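Side-chain contacts in bifunctional autolysin (Staphylococcus aureus subsp. aureus Mu50, PDB 6FXO), which probably cleaves the glycan strands of bacterial peptidoglycan as a glycoside hydrolase family 73 N-acetylglucosaminidase, acting as an autolysin: residues 168-171 and 172-176; 231-234 and 235-238; 106-109 and 110-114; 192-195 and 196-199. One frame throughout, in Å; residues are numbered along the deposited sequence.

Contact 1 of 4, residues 168-171 and 172-176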
ATOM      1  N   GLY A 168     -13.771 -15.409  15.609  1.00 70.57           N
ATOM      2  CA  GLY A 168     -13.826 -16.682  14.925  1.00 82.30           C
ATOM      3  C   GLY A 168     -12.765 -16.936  13.869  1.00 88.39           C
ATOM      4  O   GLY A 168     -12.996 -17.793  13.024  1.00 87.54           O
ATOM      5  N   TRP A 169     -11.600 -16.221  13.883  1.00 85.10           N
ATOM      6  CA  TRP A 169     -10.591 -16.484  12.866  1.00 87.97           C
ATOM      7  C   TRP A 169      -9.792 -17.723  13.203  1.00 93.00           C
ATOM      8  O   TRP A 169      -8.585 -17.693  13.382  1.00100.60           O
ATOM      9  CB  TRP A 169      -9.678 -15.256  12.639  1.00 88.53           C
ATOM     10  CG  TRP A 169     -10.363 -13.893  12.391  1.00 82.12           C
ATOM     11  CD1 TRP A 169     -11.597 -13.650  11.842  1.00 89.89           C
ATOM     12  CD2 TRP A 169      -9.796 -12.604  12.668  1.00 85.48           C
ATOM     13  NE1 TRP A 169     -11.823 -12.305  11.771  1.00107.68           N
ATOM     14  CE2 TRP A 169     -10.733 -11.636  12.266  1.00 98.88           C
ATOM     15  CE3 TRP A 169      -8.583 -12.175  13.215  1.00 93.27           C
ATOM     16  CZ2 TRP A 169     -10.499 -10.265  12.395  1.00 84.18           C
ATOM     17  CZ3 TRP A 169      -8.351 -10.823  13.343  1.00 79.55           C
ATOM     18  CH2 TRP A 169      -9.298  -9.885  12.937  1.00 84.31           C
ATOM     19  N   ASP A 170     -10.509 -18.829  13.251  1.00103.72           N
ATOM     20  CA  ASP A 170     -10.004 -20.169  13.554  1.00118.53           C
ATOM     21  C   ASP A 170      -9.279 -20.817  12.379  1.00120.41           C
ATOM     22  O   ASP A 170      -8.627 -21.847  12.545  1.00118.72           O
ATOM     23  CB  ASP A 170     -11.143 -21.082  14.062  1.00125.54           C
ATOM     24  CG  ASP A 170     -12.334 -21.228  13.130  1.00139.97           C
ATOM     25  OD1 ASP A 170     -13.311 -20.465  13.288  1.00147.98           O
ATOM     26  OD2 ASP A 170     -12.295 -22.110  12.250  1.00147.87           O
ATOM     27  N   THR A 171      -9.387 -20.209  11.196  1.00121.44           N
ATOM     28  CA  THR A 171      -8.739 -20.744  10.004  1.00123.20           C
ATOM     29  C   THR A 171      -8.143 -19.599   9.201  1.00119.81           C
ATOM     30  O   THR A 171      -8.581 -18.459   9.335  1.00115.23           O
ATOM     31  CB  THR A 171      -9.760 -21.500   9.146  1.00129.54           C
ATOM     32  OG1 THR A 171     -10.623 -22.252   9.999  1.00137.52           O
ATOM     33  CG2 THR A 171      -9.095 -22.434   8.153  1.00134.38           C
ATOM     34  N   VAL A 172      -7.162 -19.909   8.351  1.00113.70           N
ATOM     35  CA  VAL A 172      -6.531 -18.866   7.546  1.00108.25           C
ATOM     36  C   VAL A 172      -7.400 -18.103   6.540  1.00103.64           C
ATOM     37  O   VAL A 172      -7.210 -16.899   6.391  1.00104.01           O
ATOM     38  CB  VAL A 172      -5.281 -19.455   6.856  1.00107.13           C
ATOM     39  CG1 VAL A 172      -4.458 -18.350   6.203  1.00103.61           C
ATOM     40  CG2 VAL A 172      -4.437 -20.239   7.854  1.00118.20           C
ATOM     41  N   SER A 173      -8.353 -18.770   5.860  1.00 97.27           N
ATOM     42  CA  SER A 173      -9.168 -18.018   4.908  1.00 96.36           C
ATOM     43  C   SER A 173      -9.997 -16.989   5.637  1.00 83.60           C
ATOM     44  O   SER A 173     -10.300 -15.921   5.111  1.00 77.88           O
ATOM     45  CB  SER A 173     -10.074 -18.959   4.119  1.00100.40           C
ATOM     46  OG  SER A 173     -11.225 -18.299   3.614  1.00109.39           O
ATOM     47  N   LYS A 174     -10.341 -17.343   6.864  1.00 81.50           N
ATOM     48  CA  LYS A 174     -11.137 -16.572   7.808  1.00 83.79           C
ATOM     49  C   LYS A 174     -10.383 -15.376   8.369  1.00 84.82           C
ATOM     50  O   LYS A 174     -10.957 -14.289   8.423  1.00 77.14           O
ATOM     51  CB  LYS A 174     -11.628 -17.472   8.968  1.00 85.74           C
ATOM     52  CG  LYS A 174     -12.781 -18.421   8.612  1.00 91.19           C
ATOM     53  CD  LYS A 174     -13.114 -19.419   9.751  1.00100.14           C
ATOM     54  CE  LYS A 174     -14.299 -20.315   9.428  1.00116.90           C
ATOM     55  NZ  LYS A 174     -14.612 -21.302  10.508  1.00121.46           N
ATOM     56  N   ALA A 175      -9.107 -15.554   8.802  1.00 81.11           N
ATOM     57  CA  ALA A 175      -8.421 -14.387   9.322  1.00 69.25           C
ATOM     58  C   ALA A 175      -8.319 -13.387   8.192  1.00 60.94           C
ATOM     59  O   ALA A 175      -8.387 -12.176   8.398  1.00 52.94           O
ATOM     60  CB  ALA A 175      -7.040 -14.762   9.823  1.00 66.97           C
ATOM     61  N   ILE A 176      -8.161 -13.904   6.978  1.00 50.91           N
ATOM     62  CA  ILE A 176      -8.066 -13.009   5.847  1.00 45.67           C
ATOM     63  C   ILE A 176      -9.363 -12.244   5.597  1.00 44.64           C
ATOM     64  O   ILE A 176      -9.318 -11.042   5.305  1.00 44.09           O
ATOM     65  CB  ILE A 176      -7.706 -13.851   4.601  1.00 41.67           C
ATOM     66  CG1 ILE A 176      -6.278 -14.301   4.704  1.00 32.05           C
ATOM     67  CG2 ILE A 176      -7.980 -13.075   3.296  1.00 42.95           C
ATOM     68  CD1 ILE A 176      -5.809 -15.430   3.738  1.00 25.74           C
TER
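The start of helix 172-180 is framed by the turn that leads into it: Asp170 and Trp169 of the turn meet Lys174 and Ala175 of the first helical turn, with Thr171 at the N-cap position between them. Trp169 is the central residue of an inverse gamma turn, closed by a bond of 2.7 Å from Asp170 N to Gly168 O. The side chains of Trp169 and Asp170 leave this turn in different directions. The indole lies against the helix backbone: Ala175 CA sits over one face of the five-membered ring, 4.1 Å from its centroid and displaced toward the rim, a CH-pi contact. Trp169 CB and Ala175 CB pack beside it at 3.9 Å. The carboxylate of Asp170 meets the lysine. With CG of Asp170 lodged between its own N and carbonyl carbon (chi1 57°), the acid faces the chain of Lys174, extended beyond CG, whose NZ bonds OD2 at 3.0 Å on the syn lone pair and OD1 only weakly. OD2 also accepts from Thr171 OG1 at 2.8 Å, well above the carboxylate plane. The threonine hydroxyl is thus spent on Asp170 and caps no helix nitrogen, while its carbonyl oxygen receives Ala175 N at 3.0 Å and, weakly, Lys174 N. Ala175 also touches His144, to which the backbone of Trp169 is bonded. Two donors converge on OD2, an ammonium and a hydroxyl; together they would limit rotation of the carboxylate, on a surface where Thr171 and Lys174 are both exposed.

Contact 2 of 4, residues 231-234 and 235-238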
ATOM      1  N   ILE A 231       3.660 -12.100  -9.575  1.00 56.57           N
ATOM      2  CA  ILE A 231       2.347 -12.587  -9.765  1.00 54.32           C
ATOM      3  C   ILE A 231       2.038 -12.855 -11.163  1.00 56.21           C
ATOM      4  O   ILE A 231       1.345 -13.806 -11.418  1.00 63.44           O
ATOM      5  CB  ILE A 231       1.338 -11.600  -9.181  1.00 53.78           C
ATOM      6  CG1 ILE A 231       1.198 -11.789  -7.697  1.00 37.42           C
ATOM      7  CG2 ILE A 231       0.002 -11.779  -9.834  1.00 42.23           C
ATOM      8  CD1 ILE A 231       0.494 -10.591  -7.127  1.00 20.59           C
ATOM      9  N   GLY A 232       2.560 -12.119 -12.085  1.00 62.00           N
ATOM     10  CA  GLY A 232       2.204 -12.447 -13.452  1.00 71.88           C
ATOM     11  C   GLY A 232       1.273 -11.483 -14.125  1.00 68.73           C
ATOM     12  O   GLY A 232       0.655 -11.796 -15.130  1.00 70.46           O
ATOM     13  N   GLU A 233       1.138 -10.322 -13.568  1.00 59.95           N
ATOM     14  CA  GLU A 233       0.294  -9.310 -14.122  1.00 47.72           C
ATOM     15  C   GLU A 233       0.939  -7.960 -14.067  1.00 44.57           C
ATOM     16  O   GLU A 233       2.038  -7.801 -13.565  1.00 47.62           O
ATOM     17  CB  GLU A 233      -1.071  -9.245 -13.408  1.00 56.02           C
ATOM     18  CG  GLU A 233      -2.188  -8.715 -14.306  1.00 79.85           C
ATOM     19  CD  GLU A 233      -3.260  -9.730 -14.664  1.00 94.98           C
ATOM     20  OE1 GLU A 233      -2.959 -10.676 -15.401  1.00104.32           O
ATOM     21  OE2 GLU A 233      -4.406  -9.532 -14.253  1.00 96.88           O
ATOM     22  N   VAL A 234       0.222  -6.988 -14.600  1.00 41.71           N
ATOM     23  CA  VAL A 234       0.529  -5.562 -14.719  1.00 46.54           C
ATOM     24  C   VAL A 234      -0.741  -4.722 -14.313  1.00 45.21           C
ATOM     25  O   VAL A 234      -1.867  -5.212 -14.425  1.00 38.19           O
ATOM     26  CB  VAL A 234       0.927  -5.252 -16.192  1.00 51.90           C
ATOM     27  CG1 VAL A 234       1.206  -3.768 -16.383  1.00 64.47           C
ATOM     28  CG2 VAL A 234       2.129  -6.085 -16.624  1.00 55.41           C
ATOM     29  N   GLY A 235      -0.548  -3.474 -13.803  1.00 44.85           N
ATOM     30  CA  GLY A 235      -1.686  -2.636 -13.415  1.00 33.66           C
ATOM     31  C   GLY A 235      -2.495  -2.086 -14.569  1.00 28.28           C
ATOM     32  O   GLY A 235      -1.978  -1.870 -15.655  1.00 33.82           O
ATOM     33  N   LYS A 236      -3.723  -1.831 -14.333  1.00 33.92           N
ATOM     34  CA  LYS A 236      -4.623  -1.296 -15.340  1.00 51.00           C
ATOM     35  C   LYS A 236      -5.295   0.019 -15.053  1.00 43.73           C
ATOM     36  O   LYS A 236      -5.749   0.651 -15.996  1.00 45.88           O
ATOM     37  CB  LYS A 236      -5.731  -2.334 -15.622  1.00 56.68           C
ATOM     38  CG  LYS A 236      -5.352  -3.445 -16.596  1.00 73.60           C
ATOM     39  CD  LYS A 236      -5.479  -4.820 -15.933  1.00 99.20           C
ATOM     40  CE  LYS A 236      -5.318  -5.984 -16.884  1.00103.42           C
ATOM     41  NZ  LYS A 236      -5.229  -7.293 -16.162  1.00114.75           N
ATOM     42  N   TYR A 237      -5.375   0.428 -13.784  1.00 30.58           N
ATOM     43  CA  TYR A 237      -6.019   1.683 -13.436  1.00 33.62           C
ATOM     44  C   TYR A 237      -5.076   2.606 -12.776  1.00 30.37           C
ATOM     45  O   TYR A 237      -4.567   2.339 -11.649  1.00 22.57           O
ATOM     46  CB  TYR A 237      -7.313   1.466 -12.609  1.00 42.76           C
ATOM     47  CG  TYR A 237      -8.282   0.484 -13.234  1.00 56.29           C
ATOM     48  CD1 TYR A 237      -9.197   0.892 -14.199  1.00 64.29           C
ATOM     49  CD2 TYR A 237      -8.280  -0.852 -12.867  1.00 63.30           C
ATOM     50  CE1 TYR A 237     -10.076  -0.006 -14.786  1.00 75.92           C
ATOM     51  CE2 TYR A 237      -9.158  -1.761 -13.447  1.00 86.72           C
ATOM     52  CZ  TYR A 237     -10.054  -1.335 -14.406  1.00 95.75           C
ATOM     53  OH  TYR A 237     -10.920  -2.232 -14.986  1.00 94.10           O
ATOM     54  N   PHE A 238      -4.827   3.715 -13.487  1.00 25.43           N
ATOM     55  CA  PHE A 238      -3.882   4.676 -12.908  1.00 24.65           C
ATOM     56  C   PHE A 238      -4.452   6.053 -12.788  1.00 26.58           C
ATOM     57  O   PHE A 238      -5.422   6.387 -13.448  1.00 23.67           O
ATOM     58  CB  PHE A 238      -2.578   4.614 -13.741  1.00 30.00           C
ATOM     59  CG  PHE A 238      -1.827   3.302 -13.744  1.00 33.70           C
ATOM     60  CD1 PHE A 238      -2.239   2.237 -14.587  1.00 37.36           C
ATOM     61  CD2 PHE A 238      -0.672   3.126 -13.011  1.00 36.94           C
ATOM     62  CE1 PHE A 238      -1.498   1.052 -14.665  1.00 29.17           C
ATOM     63  CE2 PHE A 238       0.084   1.940 -13.096  1.00 35.60           C
ATOM     64  CZ  PHE A 238      -0.340   0.906 -13.918  1.00 31.67           C
TER
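Glu233 carries its CG anti to the backbone N (chi1 -153°) and then bends at chi2 (113°), while Lys236 bends at its own chi2 (121°) before running out straight; the two kinks turn the carboxylate and the ammonium onto each other. The two side chains cross at about a right angle. A salt bridge joins Glu233 OE2 to Lys236 NZ at 3.1 Å, and it is one-sided, because Glu233 OE1 stays 4.1 Å from the same nitrogen. On its way the lysine passes the intervening backbone, with Lys236 CD 3.9 Å from Val234 O. Gln71 binds the same group of atoms: its NE2 donates both to Glu233 OE2 and to Val234 O, so that OE2 has an amide as well as an ammonium for partners, and the acid is tied to the backbone beside it through one side chain. The charge pair would help to keep the carboxylate ionised. Further on, Val234 CG1 lies against Gly235 O at 3.8 Å. Gly235 O lies in the plane of the Phe238 ring at its edge, 3.1 Å from Phe238 CE1. The ring meets Tyr62 edge-to-face, while the hydroxyl of Tyr62 bonds Gly235 N. Gly232, at positive phi, is where helix 216-231 gives way to extended chain. The arrangement is that of a short helix-to-strand connection: Lys236 and Phe238 both bond the backbone of Leu4, the alternating pattern of parallel strands, as strand 237-242 joins strand 4-9 in a two-stranded parallel sheet.

Contact 3 of 4, residues 106-109 and 110-114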
ATOM      1  N   GLU A 106      -6.190  -5.911  -5.054  1.00 35.63           N
ATOM      2  CA  GLU A 106      -5.696  -7.153  -4.509  1.00 38.24           C
ATOM      3  C   GLU A 106      -4.292  -7.200  -4.153  1.00 31.36           C
ATOM      4  O   GLU A 106      -3.973  -7.800  -3.134  1.00 24.67           O
ATOM      5  CB  GLU A 106      -6.045  -8.390  -5.414  1.00 40.38           C
ATOM      6  CG  GLU A 106      -6.488  -8.088  -6.833  1.00 63.66           C
ATOM      7  CD  GLU A 106      -8.007  -8.025  -6.989  1.00 77.90           C
ATOM      8  OE1 GLU A 106      -8.630  -9.073  -7.247  1.00 95.37           O
ATOM      9  OE2 GLU A 106      -8.546  -6.913  -6.856  1.00 86.52           O
ATOM     10  N   VAL A 107      -3.424  -6.614  -4.997  1.00 36.40           N
ATOM     11  CA  VAL A 107      -2.011  -6.656  -4.630  1.00 40.59           C
ATOM     12  C   VAL A 107      -1.748  -5.821  -3.354  1.00 35.29           C
ATOM     13  O   VAL A 107      -0.882  -6.169  -2.599  1.00 33.99           O
ATOM     14  CB  VAL A 107      -1.029  -6.296  -5.767  1.00 44.29           C
ATOM     15  CG1 VAL A 107      -1.367  -7.081  -7.029  1.00 50.38           C
ATOM     16  CG2 VAL A 107      -1.022  -4.796  -6.030  1.00 66.17           C
ATOM     17  N   TYR A 108      -2.530  -4.753  -3.136  1.00 31.42           N
ATOM     18  CA  TYR A 108      -2.360  -3.930  -1.984  1.00 36.79           C
ATOM     19  C   TYR A 108      -2.721  -4.689  -0.765  1.00 41.11           C
ATOM     20  O   TYR A 108      -2.104  -4.489   0.299  1.00 39.14           O
ATOM     21  CB  TYR A 108      -3.201  -2.654  -2.092  1.00 36.45           C
ATOM     22  CG  TYR A 108      -3.077  -1.689  -0.926  1.00 44.34           C
ATOM     23  CD1 TYR A 108      -2.011  -0.796  -0.843  1.00 43.21           C
ATOM     24  CD2 TYR A 108      -4.034  -1.650   0.069  1.00 44.76           C
ATOM     25  CE1 TYR A 108      -1.915   0.102   0.195  1.00 38.12           C
ATOM     26  CE2 TYR A 108      -3.944  -0.743   1.120  1.00 60.52           C
ATOM     27  CZ  TYR A 108      -2.882   0.134   1.180  1.00 56.88           C
ATOM     28  OH  TYR A 108      -2.769   1.039   2.214  1.00 62.96           O
ATOM     29  N   LEU A 109      -3.732  -5.578  -0.917  1.00 38.09           N
ATOM     30  CA  LEU A 109      -4.138  -6.355   0.240  1.00 34.61           C
ATOM     31  C   LEU A 109      -3.144  -7.464   0.581  1.00 31.32           C
ATOM     32  O   LEU A 109      -2.872  -7.672   1.762  1.00 27.84           O
ATOM     33  CB  LEU A 109      -5.497  -6.971  -0.020  1.00 34.81           C
ATOM     34  CG  LEU A 109      -6.402  -7.234   1.140  1.00 40.24           C
ATOM     35  CD1 LEU A 109      -6.920  -5.924   1.685  1.00 49.04           C
ATOM     36  CD2 LEU A 109      -7.608  -8.065   0.624  1.00 43.38           C
ATOM     37  N   ILE A 110      -2.610  -8.190  -0.479  1.00 25.77           N
ATOM     38  CA  ILE A 110      -1.714  -9.220  -0.207  1.00 25.01           C
ATOM     39  C   ILE A 110      -0.353  -8.681   0.316  1.00 31.00           C
ATOM     40  O   ILE A 110       0.127  -9.215   1.315  1.00 33.07           O
ATOM     41  CB  ILE A 110      -1.503  -9.963  -1.538  1.00 23.12           C
ATOM     42  CG1 ILE A 110      -2.744 -10.750  -1.933  1.00 22.67           C
ATOM     43  CG2 ILE A 110      -0.179 -10.870  -1.542  1.00 16.70           C
ATOM     44  CD1 ILE A 110      -2.539 -11.241  -3.389  1.00 20.83           C
ATOM     45  N   SER A 111       0.227  -7.621  -0.316  1.00 27.96           N
ATOM     46  CA  SER A 111       1.475  -7.190   0.201  1.00 36.56           C
ATOM     47  C   SER A 111       1.274  -6.786   1.629  1.00 37.02           C
ATOM     48  O   SER A 111       2.148  -7.040   2.437  1.00 37.67           O
ATOM     49  CB  SER A 111       2.077  -6.088  -0.670  1.00 37.82           C
ATOM     50  OG  SER A 111       1.244  -4.965  -0.694  1.00 27.29           O
ATOM     51  N   HIS A 112       0.134  -6.210   1.943  1.00 31.44           N
ATOM     52  CA  HIS A 112      -0.052  -5.842   3.326  1.00 32.82           C
ATOM     53  C   HIS A 112      -0.079  -7.142   4.166  1.00 35.53           C
ATOM     54  O   HIS A 112       0.517  -7.151   5.208  1.00 31.68           O
ATOM     55  CB  HIS A 112      -1.346  -5.085   3.630  1.00 34.45           C
ATOM     56  CG  HIS A 112      -1.145  -3.629   3.453  1.00 33.52           C
ATOM     57  ND1 HIS A 112      -0.705  -3.139   2.277  1.00 50.52           N
ATOM     58  CD2 HIS A 112      -1.165  -2.609   4.340  1.00 43.38           C
ATOM     59  CE1 HIS A 112      -0.440  -1.837   2.415  1.00 56.36           C
ATOM     60  NE2 HIS A 112      -0.711  -1.492   3.654  1.00 43.13           N
ATOM     61  N   ALA A 113      -0.778  -8.239   3.691  1.00 33.34           N
ATOM     62  CA  ALA A 113      -0.785  -9.457   4.503  1.00 30.81           C
ATOM     63  C   ALA A 113       0.664 -10.078   4.715  1.00 31.30           C
ATOM     64  O   ALA A 113       0.962 -10.600   5.752  1.00 32.77           O
ATOM     65  CB  ALA A 113      -1.684 -10.498   3.909  1.00 23.97           C
ATOM     66  N   LEU A 114       1.478  -9.987   3.702  1.00 37.05           N
ATOM     67  CA  LEU A 114       2.849 -10.467   3.660  1.00 38.23           C
ATOM     68  C   LEU A 114       3.818  -9.754   4.665  1.00 39.43           C
ATOM     69  O   LEU A 114       4.681 -10.397   5.233  1.00 44.73           O
ATOM     70  CB  LEU A 114       3.355 -10.211   2.257  1.00 34.25           C
ATOM     71  CG  LEU A 114       2.856 -11.250   1.245  1.00 52.86           C
ATOM     72  CD1 LEU A 114       3.434 -11.001  -0.129  1.00 52.42           C
ATOM     73  CD2 LEU A 114       3.240 -12.636   1.708  1.00 57.37           C
TER
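Glu106 opens this run of helix by accepting Ile110 N on its carbonyl oxygen at 3.0 Å, the first of the i+4 to i bonds of an alpha-helix; the CG1 branch of Ile110 folds back over the same oxygen at 3.4 Å. The carboxylate of Glu106 leads away from the turn, and its OE2 accepts from Gln71 N. At Val107 the carbonyl oxygen is gripped twice, by Ser111 N at 2.9 Å in an almost straight bond (174°) and by Ser111 OG at 3.1 Å, a serine hydroxyl adding a second bond to the i-4 carbonyl. The two donors arrive from opposite faces of the carbonyl plane, the hydroxyl placed for this by a chi1 of 62°. Tyr108 meets His112 through both its carbonyl oxygen and its ring. The oxygen takes His112 N at 3.3 Å, from above the carbonyl plane, and ND1 at 2.8 Å in a weak bond that may help to set the rotation of the imidazole. The two rings overlap obliquely, planes 39° apart, with His112 CE1 over one face of the phenol, 3.3 Å from Tyr108 CE1. Leu109 O accepts Ala113 N at 2.9 Å. Three helices pack on helix 106-116: helix 92-102 on Leu109, Ile110 and Ala113, helix 75-82 on Ile110 and Leu114, and helix 216-231 on Val107, Ser111 and Leu114, while His112 touches Phe147 of a loop.

Contact 4 of 4, residues 192-195 and 196-199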
ATOM      1  N   GLN A 192      -7.255   9.030  -0.300  1.00 36.90           N
ATOM      2  CA  GLN A 192      -5.885   8.968  -0.788  1.00 41.28           C
ATOM      3  C   GLN A 192      -5.710   7.577  -1.375  1.00 36.72           C
ATOM      4  O   GLN A 192      -5.184   6.691  -0.704  1.00 35.10           O
ATOM      5  CB  GLN A 192      -4.951   9.302   0.357  1.00 34.72           C
ATOM      6  CG  GLN A 192      -4.951  10.809   0.535  1.00 43.39           C
ATOM      7  CD  GLN A 192      -4.360  11.278   1.836  1.00 58.76           C
ATOM      8  OE1 GLN A 192      -5.065  11.362   2.854  1.00 42.15           O
ATOM      9  NE2 GLN A 192      -3.062  11.628   1.816  1.00 51.85           N
ATOM     10  N   ASN A 193      -6.198   7.400  -2.627  1.00 37.12           N
ATOM     11  CA  ASN A 193      -6.122   6.109  -3.308  1.00 44.44           C
ATOM     12  C   ASN A 193      -4.916   5.667  -4.112  1.00 41.09           C
ATOM     13  O   ASN A 193      -5.026   4.684  -4.827  1.00 39.70           O
ATOM     14  CB  ASN A 193      -7.383   5.796  -4.105  1.00 38.79           C
ATOM     15  CG  ASN A 193      -8.022   6.915  -4.858  1.00 35.25           C
ATOM     16  OD1 ASN A 193      -7.377   7.615  -5.638  1.00 33.70           O
ATOM     17  ND2 ASN A 193      -9.347   7.056  -4.814  1.00 44.26           N
ATOM     18  N   THR A 194      -3.821   6.396  -4.073  1.00 40.06           N
ATOM     19  CA  THR A 194      -2.651   5.982  -4.822  1.00 38.99           C
ATOM     20  C   THR A 194      -1.553   6.324  -3.899  1.00 36.12           C
ATOM     21  O   THR A 194      -1.726   7.247  -3.104  1.00 34.47           O
ATOM     22  CB  THR A 194      -2.427   6.814  -6.065  1.00 37.14           C
ATOM     23  OG1 THR A 194      -2.514   8.194  -5.677  1.00 34.26           O
ATOM     24  CG2 THR A 194      -3.366   6.472  -7.162  1.00 37.97           C
ATOM     25  N   LEU A 195      -0.426   5.654  -4.026  1.00 28.26           N
ATOM     26  CA  LEU A 195       0.668   5.997  -3.108  1.00 33.99           C
ATOM     27  C   LEU A 195       1.109   7.521  -3.211  1.00 28.72           C
ATOM     28  O   LEU A 195       1.640   8.030  -2.281  1.00 26.58           O
ATOM     29  CB  LEU A 195       1.929   5.083  -3.272  1.00 32.32           C
ATOM     30  CG  LEU A 195       1.702   3.528  -3.354  1.00 29.51           C
ATOM     31  CD1 LEU A 195       2.825   2.844  -4.007  1.00 18.25           C
ATOM     32  CD2 LEU A 195       1.403   2.912  -2.005  1.00 25.65           C
ATOM     33  N   TYR A 196       0.880   8.175  -4.318  1.00 24.70           N
ATOM     34  CA  TYR A 196       1.272   9.524  -4.434  1.00 34.56           C
ATOM     35  C   TYR A 196       0.297  10.401  -3.560  1.00 45.38           C
ATOM     36  O   TYR A 196       0.754  11.267  -2.823  1.00 48.15           O
ATOM     37  CB  TYR A 196       1.191   9.975  -5.897  1.00 34.58           C
ATOM     38  CG  TYR A 196       1.826  11.312  -6.186  1.00 50.11           C
ATOM     39  CD1 TYR A 196       1.114  12.505  -6.024  1.00 47.49           C
ATOM     40  CD2 TYR A 196       3.139  11.397  -6.627  1.00 51.10           C
ATOM     41  CE1 TYR A 196       1.708  13.748  -6.291  1.00 32.57           C
ATOM     42  CE2 TYR A 196       3.734  12.619  -6.897  1.00 58.20           C
ATOM     43  CZ  TYR A 196       3.015  13.788  -6.729  1.00 42.65           C
ATOM     44  OH  TYR A 196       3.622  14.970  -7.015  1.00 52.39           O
ATOM     45  N   LYS A 197      -1.022  10.152  -3.637  1.00 41.41           N
ATOM     46  CA  LYS A 197      -1.961  10.915  -2.866  1.00 39.23           C
ATOM     47  C   LYS A 197      -1.679  10.665  -1.392  1.00 42.46           C
ATOM     48  O   LYS A 197      -1.842  11.591  -0.581  1.00 49.62           O
ATOM     49  CB  LYS A 197      -3.418  10.568  -3.225  1.00 32.09           C
ATOM     50  CG  LYS A 197      -3.898  11.123  -4.610  1.00 29.04           C
ATOM     51  CD  LYS A 197      -5.192  10.367  -5.070  1.00 35.35           C
ATOM     52  CE  LYS A 197      -6.034  10.910  -6.247  1.00 48.49           C
ATOM     53  NZ  LYS A 197      -7.135   9.966  -6.736  1.00 21.01           N
ATOM     54  N   MET A 198      -1.234   9.437  -1.052  1.00 34.74           N
ATOM     55  CA  MET A 198      -0.957   9.175   0.374  1.00 39.43           C
ATOM     56  C   MET A 198       0.235   9.952   0.907  1.00 32.22           C
ATOM     57  O   MET A 198       0.246  10.265   2.092  1.00 30.04           O
ATOM     58  CB  MET A 198      -0.796   7.687   0.724  1.00 37.12           C
ATOM     59  CG  MET A 198      -1.882   6.833   0.221  1.00 36.46           C
ATOM     60  SD  MET A 198      -1.531   5.105   0.526  1.00 36.07           S
ATOM     61  CE  MET A 198      -3.002   4.378  -0.063  1.00 48.10           C
ATOM     62  N   ARG A 199       1.182  10.257   0.026  1.00 30.04           N
ATOM     63  CA  ARG A 199       2.361  10.985   0.384  1.00 35.11           C
ATOM     64  C   ARG A 199       2.248  12.493   0.322  1.00 41.87           C
ATOM     65  O   ARG A 199       2.561  13.132   1.325  1.00 38.82           O
ATOM     66  CB  ARG A 199       3.609  10.562  -0.457  1.00 34.45           C
ATOM     67  CG  ARG A 199       4.944  11.355  -0.107  1.00 28.90           C
ATOM     68  CD  ARG A 199       5.366  11.189   1.400  1.00 23.99           C
ATOM     69  NE  ARG A 199       6.522  11.996   1.752  1.00 33.44           N
ATOM     70  CZ  ARG A 199       6.549  13.313   1.833  1.00 61.42           C
ATOM     71  NH1 ARG A 199       5.438  14.022   1.591  1.00 55.43           N
ATOM     72  NH2 ARG A 199       7.678  13.934   2.133  1.00 71.59           N
TER
HETATM   73  O   HOH W   1     -10.269   9.501  -5.715  1.00 52.82           O
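Gln192 reaches past the end of its loop to the helix that follows: its extended chain, CG beside the backbone N, sets the amide so that NE2 donates to Lys197 O at 2.7 Å. The acceptor lies in the amide plane and the bond is nearly straight (170°), while OE1, at the other corner of the amide, accepts from His208 ND1. Thr194 turns OG1 into the narrow place between its own N and carbonyl carbon (chi1 49°), where it receives Lys197 N at 3.2 Å. This is an N-cap, the threonine hydroxyl closing the start of helix 195-200, and Thr194 O follows by accepting Met198 N at 3.0 Å. The side chain of Lys197 is extended beyond CG; its CG slides by the capping oxygen, 3.4 Å from Thr194 OG1, and continues alongside Asn193, both side chains pointing the same way. There Lys197 NZ donates to Asn193 OD1 at 2.6 Å. Asp239 of strand 237-242 forms a salt bridge with the same ammonium, and a water accepts from Asn193 ND2 and, weakly, from Lys197 NZ. Met198, straight to its tip, lays CG against Gln192 CB at 3.9 Å and carries CE to 3.2 Å from Gln192 O. Arg199 instead bends at chi2 (59°), which takes the guanidinium away from the turn, and its NE donates to Asp213 O.

Contacts 1, 3 and 4 belong to the glucosaminidase sequence, of the lysozyme superfamily; in space contact 3 lies between the other two, its centre about 16 Å from those of contacts 1 and 4, which are about 29 Å apart. Tyr108 OH of contact 3 packs on Met198 CE of contact 4 at 4.0 Å, and Val107 CG1 meets Ile231 CD1 of contact 2, also at 4.0 Å. Contact 1 touches none of the others: its nearest atoms are about 6 Å from contact 3. Contacts 2 and 4, about 6 Å apart at their nearest atoms, both involve strand 237-242, and Gln71 binds both Glu106 and Glu233, linking contacts 3 and 2.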